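Local structure of aldo-keto reductase family 1 member C1 (1QWK) at residues D302-T305 against D310-A313. The protein probably reduces aldehydes, such as the open-chain form of aldoses, with NADPH. Residues are numbered along the deposited sequence; the frame is centred on the assembly and turned at random.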
ATOM      1  N   ASP A 302       9.508  -8.235 -11.488  1.00 19.54           N
ATOM      2  CA  ASP A 302       9.983  -8.840 -12.737  1.00 19.46           C
ATOM      3  C   ASP A 302       9.380 -10.169 -13.175  1.00 19.20           C
ATOM      4  O   ASP A 302       9.657 -10.632 -14.281  1.00 17.79           O
ATOM      5  CB  ASP A 302      11.519  -8.934 -12.753  1.00 21.78           C
ATOM      6  CG  ASP A 302      12.080  -9.771 -11.625  1.00 25.88           C
ATOM      7  OD1 ASP A 302      11.404 -10.715 -11.177  1.00 27.00           O
ATOM      8  OD2 ASP A 302      13.222  -9.491 -11.202  1.00 31.86           O
ATOM      9  N   PHE A 303       8.550 -10.776 -12.333  1.00 18.02           N
ATOM     10  CA  PHE A 303       7.896 -12.013 -12.732  1.00 19.09           C
ATOM     11  C   PHE A 303       6.916 -11.685 -13.868  1.00 18.67           C
ATOM     12  O   PHE A 303       6.450 -12.583 -14.569  1.00 19.93           O
ATOM     13  CB  PHE A 303       7.152 -12.641 -11.545  1.00 20.27           C
ATOM     14  CG  PHE A 303       6.060 -11.775 -10.977  1.00 22.06           C
ATOM     15  CD1 PHE A 303       4.787 -11.769 -11.541  1.00 23.11           C
ATOM     16  CD2 PHE A 303       6.302 -10.972  -9.865  1.00 22.20           C
ATOM     17  CE1 PHE A 303       3.774 -10.972 -11.009  1.00 23.53           C
ATOM     18  CE2 PHE A 303       5.294 -10.170  -9.326  1.00 22.32           C
ATOM     19  CZ  PHE A 303       4.028 -10.173  -9.897  1.00 22.68           C
ATOM     20  N   MET A 304       6.607 -10.401 -14.045  1.00 18.45           N
ATOM     21  CA  MET A 304       5.699  -9.973 -15.110  1.00 18.44           C
ATOM     22  C   MET A 304       6.400  -9.870 -16.461  1.00 20.46           C
ATOM     23  O   MET A 304       5.749  -9.685 -17.481  1.00 18.60           O
ATOM     24  CB  MET A 304       5.072  -8.607 -14.802  1.00 19.13           C
ATOM     25  CG  MET A 304       3.988  -8.602 -13.729  1.00 20.59           C
ATOM     26  SD  MET A 304       2.974  -7.083 -13.777  1.00 19.77           S
ATOM     27  CE  MET A 304       4.153  -5.839 -13.228  1.00 22.17           C
ATOM     28  N   THR A 305       7.726  -9.969 -16.461  1.00 20.59           N
ATOM     29  CA  THR A 305       8.504  -9.879 -17.696  1.00 21.17           C
ATOM     30  C   THR A 305       7.968 -10.818 -18.786  1.00 21.39           C
ATOM     31  O   THR A 305       7.823 -12.017 -18.562  1.00 21.77           O
ATOM     32  CB  THR A 305       9.991 -10.221 -17.432  1.00 21.08           C
ATOM     33  OG1 THR A 305      10.492  -9.378 -16.390  1.00 22.05           O
ATOM     34  CG2 THR A 305      10.827 -10.005 -18.691  1.00 22.88           C
ATOM     35  N   ASP A 310       2.493  -6.504 -18.857  1.00 18.34           N
ATOM     36  CA  ASP A 310       3.570  -6.131 -17.942  1.00 18.76           C
ATOM     37  C   ASP A 310       3.549  -4.604 -17.869  1.00 19.35           C
ATOM     38  O   ASP A 310       3.861  -3.924 -18.844  1.00 19.34           O
ATOM     39  CB  ASP A 310       4.920  -6.619 -18.484  1.00 16.59           C
ATOM     40  CG  ASP A 310       6.092  -6.147 -17.646  1.00 19.58           C
ATOM     41  OD1 ASP A 310       5.863  -5.559 -16.561  1.00 18.01           O
ATOM     42  OD2 ASP A 310       7.248  -6.368 -18.065  1.00 17.98           O
ATOM     43  N   ALA A 311       3.178  -4.069 -16.710  1.00 18.09           N
ATOM     44  CA  ALA A 311       3.091  -2.620 -16.523  1.00 18.37           C
ATOM     45  C   ALA A 311       4.402  -1.863 -16.717  1.00 17.49           C
ATOM     46  O   ALA A 311       4.397  -0.684 -17.082  1.00 18.31           O
ATOM     47  CB  ALA A 311       2.529  -2.313 -15.129  1.00 18.23           C
ATOM     48  N   PHE A 312       5.522  -2.536 -16.469  1.00 18.26           N
ATOM     49  CA  PHE A 312       6.839  -1.906 -16.582  1.00 19.25           C
ATOM     50  C   PHE A 312       7.640  -2.443 -17.772  1.00 20.88           C
ATOM     51  O   PHE A 312       8.869  -2.360 -17.786  1.00 22.24           O
ATOM     52  CB  PHE A 312       7.640  -2.126 -15.289  1.00 19.19           C
ATOM     53  CG  PHE A 312       6.838  -1.936 -14.018  1.00 17.34           C
ATOM     54  CD1 PHE A 312       5.911  -0.904 -13.902  1.00 18.75           C
ATOM     55  CD2 PHE A 312       7.037  -2.783 -12.927  1.00 19.45           C
ATOM     56  CE1 PHE A 312       5.190  -0.712 -12.720  1.00 18.41           C
ATOM     57  CE2 PHE A 312       6.325  -2.601 -11.741  1.00 20.73           C
ATOM     58  CZ  PHE A 312       5.400  -1.563 -11.638  1.00 19.39           C
ATOM     59  N   ALA A 313       6.937  -2.975 -18.767  1.00 20.73           N
ATOM     60  CA  ALA A 313       7.573  -3.541 -19.956  1.00 22.58           C
ATOM     61  C   ALA A 313       8.691  -2.680 -20.547  1.00 23.34           C
ATOM     62  O   ALA A 313       9.728  -3.198 -20.965  1.00 24.86           O
ATOM     63  CB  ALA A 313       6.519  -3.825 -21.023  1.00 22.28           C
TER
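M304, the last residue of the 3-10 turn 302-304, faces D310, the first of a type I beta turn 310-313, with their CA atoms 5.2 Å apart and no hydrogen bond joining the two segments. The contact is therefore made by packing: D310 CB lies 3.3 Å from M304 O, and D310 OD1 comes within 3.6 Å of M304 CB. M304 bends at its third torsion (chi3 -69°), which brings its terminal methyl CE to 3.8 Å from D310 OD1, with A311 CB and the F312 ring, approached obliquely, further off. D310 OD1 accepts the backbone N of F312 at 3.0 Å, met from well above the carboxylate plane, while OD2 forms a salt bridge with R316. With an alanine here, the F312 amide and R316 would probably lose these acceptors, and M304 CB and CE their packing against CG and OD1. Within 302-305, T305 N closes the 3-10 turn on D302 O, and T305 OG1 is a second donor to that oxygen. The OD1 bond defines an Asx turn superposed on the type I beta turn, whose A313 N lies 3.2 Å from D310 O, in the C-terminal loop of the aldo-keto reductase TIM barrel.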